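Local coordinates for protein porphyranase B (Zobellia galactanivorans, PDB 3JUU) that hydrolyses the sulfated red-algal polysaccharide porphyran at its (1->4) linkages between beta-D-galactopyranose and alpha-L-galactopyranose-6-sulfate, as a family 16 glycoside hydrolase, at residues G104-Y109 / D233-L238; M114-T119 / Q147-Q152; T119-T124 / V242-W247. All coordinates share one frame; numbering follows the deposited sequence.

Contact 1 (G104-Y109 / D233-L238); sequences GMTYGY and DIEMYL
M105 and M236 form a single antiparallel bridge, a hydrogen-bonded pair, close to strands 108-115 and 237-242, with the end-to-end directions of 104-107 and 233-237 lying 139° apart. M105 N donates to M236 O at 3.0 Å, in the carbonyl plane, while M236 N gives M105 O a nearly straight bond of 2.8 Å that arrives from above its carbonyl plane. Next to the bridge G104 lies over one face of the Y237 ring, a CH-pi contact with CA 4.0 Å from the ring centroid. The E235 side chain, with CG anti to the backbone N (chi1 -170°) and extended beyond, runs along the G104 backbone and brings OE2 to 3.3 Å from G104 C. A water accepts from G104 N and donates to E235 OE2. Cut back to an alanine, E235 would probably leave that water without its carboxylate acceptor and the G104 backbone less covered. Farther along, T106 OG1 and D233 O share a second water, and Y107 OH rests 3.3 Å from D233 CB, while the D233 carboxylate turns to a salt bridge with R140. A backbone bridge flanked by water-mediated links suits this partly buried edge of the beta-sandwich.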
# COMPACT_ATOMS: atom_id res chain seq x y z
N GLY A 104 -14.88 1.82 -1.26
CA GLY A 104 -14.10 2.66 -0.31
C GLY A 104 -14.82 2.75 1.04
O GLY A 104 -15.97 2.25 1.21
N MET A 105 -14.13 3.37 1.99
CA MET A 105 -14.71 3.61 3.31
C MET A 105 -14.05 4.90 3.90
O MET A 105 -12.97 5.34 3.48
CB MET A 105 -14.53 2.33 4.20
CG MET A 105 -15.06 2.33 5.72
SD MET A 105 -16.82 2.89 5.69
CE MET A 105 -17.60 1.45 4.82
N THR A 106 -14.72 5.48 4.89
CA THR A 106 -14.11 6.55 5.72
C THR A 106 -13.94 6.01 7.13
O THR A 106 -14.91 5.55 7.74
CB THR A 106 -14.98 7.82 5.70
OG1 THR A 106 -15.39 8.10 4.34
CG2 THR A 106 -14.15 9.05 6.22
N TYR A 107 -12.70 6.07 7.65
CA TYR A 107 -12.29 5.54 8.97
C TYR A 107 -12.28 4.04 9.02
O TYR A 107 -12.81 3.38 8.12
CB TYR A 107 -13.12 6.12 10.17
CG TYR A 107 -13.31 7.61 10.04
CD1 TYR A 107 -12.23 8.47 9.89
CD2 TYR A 107 -14.60 8.14 9.92
CE1 TYR A 107 -12.43 9.86 9.68
CE2 TYR A 107 -14.80 9.52 9.74
CZ TYR A 107 -13.69 10.35 9.65
OH TYR A 107 -13.87 11.70 9.42
N GLY A 108 -11.66 3.49 10.06
CA GLY A 108 -11.66 2.09 10.29
C GLY A 108 -10.26 1.52 10.50
O GLY A 108 -9.30 2.29 10.65
N TYR A 109 -10.12 0.19 10.57
CA TYR A 109 -8.83 -0.43 10.82
C TYR A 109 -8.50 -1.26 9.54
O TYR A 109 -9.33 -2.07 9.10
CB TYR A 109 -8.87 -1.35 12.10
CG TYR A 109 -7.47 -1.85 12.42
CD1 TYR A 109 -6.55 -0.99 13.09
CD2 TYR A 109 -6.98 -3.14 12.00
CE1 TYR A 109 -5.26 -1.37 13.31
CE2 TYR A 109 -5.66 -3.52 12.25
CZ TYR A 109 -4.78 -2.60 12.90
OH TYR A 109 -3.49 -3.01 13.20
N ASP A 233 -10.99 13.11 6.21
CA ASP A 233 -12.38 12.77 6.45
C ASP A 233 -13.07 12.45 5.12
O ASP A 233 -14.31 12.62 5.01
CB ASP A 233 -13.08 13.92 7.17
CG ASP A 233 -12.90 15.25 6.45
OD1 ASP A 233 -12.23 15.31 5.40
OD2 ASP A 233 -13.34 16.29 7.02
N ILE A 234 -12.25 12.06 4.11
CA ILE A 234 -12.79 11.77 2.73
C ILE A 234 -12.67 10.25 2.53
O ILE A 234 -11.66 9.66 2.94
CB ILE A 234 -12.03 12.54 1.55
CG1 ILE A 234 -11.99 14.08 1.81
CG2 ILE A 234 -12.78 12.28 0.20
CD1 ILE A 234 -10.94 14.81 1.10
N GLU A 235 -13.67 9.65 1.90
CA GLU A 235 -13.65 8.19 1.58
C GLU A 235 -12.35 7.80 0.87
O GLU A 235 -11.88 8.52 -0.04
CB GLU A 235 -14.85 7.87 0.60
CG GLU A 235 -15.03 6.36 0.43
CD GLU A 235 -16.20 6.06 -0.53
OE1 GLU A 235 -16.75 7.02 -1.09
OE2 GLU A 235 -16.47 4.91 -0.82
N MET A 236 -11.76 6.70 1.30
CA MET A 236 -10.50 6.25 0.67
C MET A 236 -10.61 4.80 0.23
O MET A 236 -11.49 4.07 0.68
CB MET A 236 -9.30 6.45 1.61
CG MET A 236 -8.92 7.94 1.66
SD MET A 236 -7.22 8.24 2.25
CE MET A 236 -7.37 8.15 3.99
N TYR A 237 -9.70 4.40 -0.68
CA TYR A 237 -9.72 3.08 -1.36
C TYR A 237 -8.39 2.46 -1.15
O TYR A 237 -7.37 3.22 -1.15
CB TYR A 237 -9.93 3.27 -2.89
CG TYR A 237 -11.27 3.98 -3.18
CD1 TYR A 237 -12.45 3.21 -3.48
CD2 TYR A 237 -11.40 5.39 -3.02
CE1 TYR A 237 -13.70 3.86 -3.72
CE2 TYR A 237 -12.64 6.03 -3.23
CZ TYR A 237 -13.78 5.24 -3.56
OH TYR A 237 -15.00 5.88 -3.75
N LEU A 238 -8.37 1.12 -1.03
CA LEU A 238 -7.15 0.37 -0.79
C LEU A 238 -6.29 0.25 -2.05
O LEU A 238 -6.80 0.30 -3.22
CB LEU A 238 -7.44 -1.03 -0.27
CG LEU A 238 -7.94 -1.07 1.19
CD1 LEU A 238 -8.60 -2.43 1.47
CD2 LEU A 238 -6.83 -0.80 2.21
O HOH W 1 -17.51 2.69 -2.30
O HOH W 2 -16.43 10.66 4.09

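Contact 2 (M114-T119 / Q147-Q152); sequences MKANKT and QESVGQ
The turn after strand 108-115 meets the end of strand 141-150, the strand that carries the probable proton donor E148 in this GH16 jelly roll, and T119 and G151 make the direct link. G151 N donates to T119 O at 2.8 Å; the donor nitrogen sits nearly along the C=O axis, though the N-H...O angle is only 138°. The turn is shaped from within by N117, whose OD1 accepts from the backbone N of T119 at 3.0 Å, in the carbonyl plane and on a lone pair, which makes an Asx turn. The same OD1 takes a second bond from T119 OG1 at 2.7 Å, this donor standing well above the amide plane. Two bonds therefore grip one oxygen and fix the rotation of the N117 amide, whose ND2 is in turn bonded to T265 OG1. Glycine suits position 151 because a beta carbon there would run into N117 O and K118 CA; as it is, G151 CA makes a CA-H...O contact with N117 O at 3.3 Å. Beyond it Q152 CB packs on T119 C, the carbonyl carbon, at 3.6 Å. At the other end A116 CB faces S149 OG at 4.1 Å, a loose apolar-to-hydroxyl contact. The E148 side chain leaves on the side away from 114-119, and its OE1 is hydrogen-bonded to Y245 OH. K118 and T119 touch helix 260-263, and on strand 122-128 S123 OG accepts from the backbone N of N117; A197 packs against A116 and S149.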
# COMPACT_ATOMS: atom_id res chain seq x y z
N MET A 114 2.04 -9.18 4.64
CA MET A 114 2.75 -9.04 3.37
C MET A 114 4.21 -9.44 3.55
O MET A 114 4.85 -9.10 4.59
CB MET A 114 2.60 -7.57 2.85
CG MET A 114 3.26 -7.22 1.48
SD MET A 114 3.61 -5.44 1.19
CE MET A 114 4.95 -6.34 1.73
N LYS A 115 4.75 -10.09 2.53
CA LYS A 115 6.19 -10.24 2.43
C LYS A 115 6.64 -9.50 1.18
O LYS A 115 6.04 -9.68 0.08
CB LYS A 115 6.57 -11.75 2.37
CG LYS A 115 8.01 -11.98 2.03
CD LYS A 115 8.35 -13.49 1.74
CE LYS A 115 8.41 -14.33 2.91
NZ LYS A 115 8.62 -15.74 2.35
N ALA A 116 7.64 -8.66 1.32
CA ALA A 116 8.03 -7.84 0.19
C ALA A 116 8.79 -8.67 -0.85
O ALA A 116 9.38 -9.76 -0.52
CB ALA A 116 8.92 -6.61 0.66
N ASN A 117 8.78 -8.17 -2.09
CA ASN A 117 9.72 -8.72 -3.10
C ASN A 117 11.12 -8.28 -2.78
O ASN A 117 11.31 -7.26 -2.15
CB ASN A 117 9.28 -8.42 -4.55
CG ASN A 117 9.44 -6.96 -4.93
OD1 ASN A 117 10.58 -6.46 -5.02
ND2 ASN A 117 8.34 -6.29 -5.22
N LYS A 118 12.11 -9.03 -3.26
CA LYS A 118 13.54 -8.76 -3.05
C LYS A 118 14.19 -8.03 -4.26
O LYS A 118 15.36 -8.30 -4.64
CB LYS A 118 14.20 -10.13 -2.84
CG LYS A 118 15.60 -10.01 -2.27
CD LYS A 118 16.10 -11.50 -1.95
CE LYS A 118 17.51 -11.39 -1.40
NZ LYS A 118 18.11 -12.71 -1.13
N THR A 119 13.47 -7.11 -4.87
CA THR A 119 13.94 -6.37 -6.06
C THR A 119 13.96 -4.86 -5.79
O THR A 119 13.55 -4.37 -4.71
CB THR A 119 13.06 -6.56 -7.34
OG1 THR A 119 11.90 -5.71 -7.28
CG2 THR A 119 12.59 -8.03 -7.49
N GLN A 147 2.42 0.80 4.49
CA GLN A 147 3.79 0.35 4.37
C GLN A 147 4.27 0.60 2.93
O GLN A 147 3.55 0.32 1.96
CB GLN A 147 3.92 -1.16 4.72
CG GLN A 147 5.20 -1.88 4.31
CD GLN A 147 6.47 -1.36 5.00
OE1 GLN A 147 6.55 -0.17 5.31
NE2 GLN A 147 7.47 -2.25 5.25
N GLU A 148 5.47 1.14 2.80
CA GLU A 148 6.14 1.18 1.49
C GLU A 148 7.53 0.62 1.73
O GLU A 148 8.18 0.94 2.72
CB GLU A 148 6.27 2.61 0.93
CG GLU A 148 4.92 3.21 0.56
CD GLU A 148 5.05 4.60 0.06
OE1 GLU A 148 5.45 4.72 -1.15
OE2 GLU A 148 4.76 5.54 0.86
N SER A 149 7.94 -0.28 0.86
CA SER A 149 9.23 -0.97 1.03
C SER A 149 9.85 -1.12 -0.35
O SER A 149 9.13 -1.03 -1.35
CB SER A 149 8.98 -2.39 1.68
OG SER A 149 10.29 -2.95 1.95
N VAL A 150 11.17 -1.32 -0.39
CA VAL A 150 11.80 -1.98 -1.56
C VAL A 150 12.64 -3.15 -1.04
O VAL A 150 12.99 -3.20 0.18
CB VAL A 150 12.71 -0.98 -2.39
CG1 VAL A 150 11.89 0.17 -2.95
CG2 VAL A 150 13.97 -0.46 -1.57
N GLY A 151 13.04 -4.04 -1.95
CA GLY A 151 13.82 -5.20 -1.53
C GLY A 151 15.31 -5.01 -1.82
O GLY A 151 16.12 -5.75 -1.26
N GLN A 152 15.70 -4.09 -2.72
CA GLN A 152 17.09 -3.94 -3.13
C GLN A 152 17.34 -2.46 -3.27
O GLN A 152 16.68 -1.81 -4.07
CB GLN A 152 17.35 -4.66 -4.51
CG GLN A 152 18.81 -4.44 -4.94
CD GLN A 152 19.14 -5.16 -6.28
OE1 GLN A 152 18.45 -6.10 -6.64
NE2 GLN A 152 20.16 -4.69 -6.99

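Contact 3 (T119-T124 / V242-W247); sequences TFMSST and VETYDW
S122 and E243 face each other through their polar ends, and the serine hydroxyl is used twice. With OG set between the backbone N and the carbonyl carbon (chi1 78°), S122 accepts from E243 N at 2.9 Å and donates to E243 OE2 at 2.7 Å, meeting that oxygen on its anti side and 17° out of the carboxylate plane. The backbone adds a third link, S122 N to E243 O at 2.9 Å. A turn at chi2 (-141°) carries the E243 carboxylate to the serine hydroxyl, while its CG stands above one face of the Y245 ring near the rim; W247 CZ2 stands above the opposite face, also offset. S122 CB approaches the same ring obliquely, 3.4 Å from CE2. The T124 side chain crosses E243 at about a right angle, its CG2 3.5 Å from Y245 OH, which E148 holds. Elsewhere in the contact T244 CG2 lies alongside both F120 and M121, 3.7 Å from F120 CE1, while M121 CG covers the centre of one F120 face. R57 takes the other carboxylate oxygen of E243. Held by serine on one oxygen and by arginine on the other, the buried E243, probably a substrate-binding residue, is likely to be kept in a fixed orientation in the site.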
# COMPACT_ATOMS: atom_id res chain seq x y z
N THR A 119 13.47 -7.11 -4.87
CA THR A 119 13.94 -6.37 -6.06
C THR A 119 13.96 -4.86 -5.79
O THR A 119 13.55 -4.37 -4.71
CB THR A 119 13.06 -6.56 -7.34
OG1 THR A 119 11.90 -5.71 -7.28
CG2 THR A 119 12.59 -8.03 -7.49
N PHE A 120 14.48 -4.12 -6.75
CA PHE A 120 14.50 -2.65 -6.60
C PHE A 120 13.11 -1.98 -6.67
O PHE A 120 13.02 -0.74 -6.40
CB PHE A 120 15.43 -2.05 -7.70
CG PHE A 120 14.80 -2.00 -9.09
CD1 PHE A 120 14.37 -0.77 -9.63
CD2 PHE A 120 14.71 -3.15 -9.89
CE1 PHE A 120 13.78 -0.67 -10.89
CE2 PHE A 120 14.17 -3.08 -11.18
CZ PHE A 120 13.67 -1.84 -11.70
N MET A 121 12.07 -2.75 -7.06
CA MET A 121 10.68 -2.26 -7.17
C MET A 121 9.97 -2.39 -5.81
O MET A 121 10.45 -3.04 -4.94
CB MET A 121 9.92 -3.03 -8.28
CG MET A 121 10.57 -2.67 -9.62
SD MET A 121 9.84 -3.50 -11.07
CE MET A 121 8.09 -2.92 -11.10
N SER A 122 8.93 -1.60 -5.64
CA SER A 122 8.30 -1.46 -4.34
C SER A 122 7.42 -2.64 -3.93
O SER A 122 7.05 -3.55 -4.76
CB SER A 122 7.44 -0.16 -4.40
OG SER A 122 6.22 -0.42 -5.11
N SER A 123 7.08 -2.66 -2.63
CA SER A 123 5.99 -3.50 -2.12
C SER A 123 5.18 -2.63 -1.14
O SER A 123 5.79 -2.12 -0.22
CB SER A 123 6.58 -4.65 -1.32
OG SER A 123 7.32 -5.51 -2.17
N THR A 124 3.89 -2.37 -1.43
CA THR A 124 3.21 -1.30 -0.73
C THR A 124 1.81 -1.70 -0.32
O THR A 124 1.17 -2.63 -0.92
CB THR A 124 3.11 -0.03 -1.61
OG1 THR A 124 2.23 -0.26 -2.73
CG2 THR A 124 4.53 0.42 -2.16
N VAL A 242 3.04 -2.51 -6.81
CA VAL A 242 4.46 -2.85 -6.95
C VAL A 242 4.91 -2.00 -8.13
O VAL A 242 4.40 -2.17 -9.26
CB VAL A 242 4.62 -4.39 -7.27
CG1 VAL A 242 6.11 -4.68 -7.75
CG2 VAL A 242 4.27 -5.24 -6.02
N GLU A 243 5.81 -1.04 -7.90
CA GLU A 243 6.06 0.03 -8.90
C GLU A 243 7.57 0.29 -8.99
O GLU A 243 8.33 -0.24 -8.15
CB GLU A 243 5.39 1.32 -8.41
CG GLU A 243 6.18 2.01 -7.30
CD GLU A 243 5.24 2.60 -6.26
OE1 GLU A 243 4.98 3.82 -6.35
OE2 GLU A 243 4.79 1.85 -5.36
N THR A 244 7.99 1.18 -9.89
CA THR A 244 9.37 1.72 -9.77
C THR A 244 9.24 3.13 -9.11
O THR A 244 8.34 3.91 -9.44
CB THR A 244 10.01 1.85 -11.19
OG1 THR A 244 9.03 2.48 -12.04
CG2 THR A 244 10.33 0.40 -11.77
N TYR A 245 10.14 3.40 -8.19
CA TYR A 245 10.31 4.75 -7.65
C TYR A 245 11.49 5.44 -8.36
O TYR A 245 12.50 4.82 -8.61
CB TYR A 245 10.77 4.59 -6.19
CG TYR A 245 9.71 4.11 -5.25
CD1 TYR A 245 8.53 4.79 -5.08
CD2 TYR A 245 9.98 2.99 -4.43
CE1 TYR A 245 7.57 4.39 -4.08
CE2 TYR A 245 9.07 2.62 -3.45
CZ TYR A 245 7.87 3.29 -3.31
OH TYR A 245 7.01 2.86 -2.31
N ASP A 246 11.36 6.73 -8.66
CA ASP A 246 12.46 7.46 -9.32
C ASP A 246 13.73 7.44 -8.52
O ASP A 246 14.84 7.51 -9.08
CB ASP A 246 12.03 8.92 -9.51
CG ASP A 246 11.02 9.09 -10.67
OD1 ASP A 246 10.67 8.11 -11.40
OD2 ASP A 246 10.55 10.20 -10.82
N TRP A 247 13.60 7.34 -7.18
CA TRP A 247 14.78 7.47 -6.35
C TRP A 247 15.47 6.13 -6.12
O TRP A 247 16.50 6.09 -5.43
CB TRP A 247 14.41 8.13 -4.98
CG TRP A 247 13.16 7.56 -4.41
CD1 TRP A 247 11.90 8.04 -4.56
CD2 TRP A 247 13.05 6.42 -3.54
NE1 TRP A 247 11.02 7.27 -3.86
CE2 TRP A 247 11.69 6.28 -3.21
CE3 TRP A 247 13.97 5.51 -3.06
CZ2 TRP A 247 11.20 5.26 -2.40
CZ3 TRP A 247 13.48 4.45 -2.22
CH2 TRP A 247 12.12 4.36 -1.92
O HOH W 3 12.21 1.44 -7.82

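The three contacts illustrate how the chemistry of a beta-sandwich enzyme varies with place. Contacts 2 and 3 are buried, share T119 and touch directly: S149 O meets S123 N, and through the E148-Y245 pair the strand of the probable proton donor and the E243 loop bear on one site. Contact 1 lies on the opposite side of the chain's centre, with its own centre about 24 Å from the centre of each of the others, and is partly exposed. Its strands nevertheless recur, since 108-115 leads on to contact 2 and 237-242 to contact 3. Water fills out pairing in contact 1; an Asx turn and a glycine govern contact 2; contact 3 joins a serine-carboxylate pair to apolar and aromatic packing.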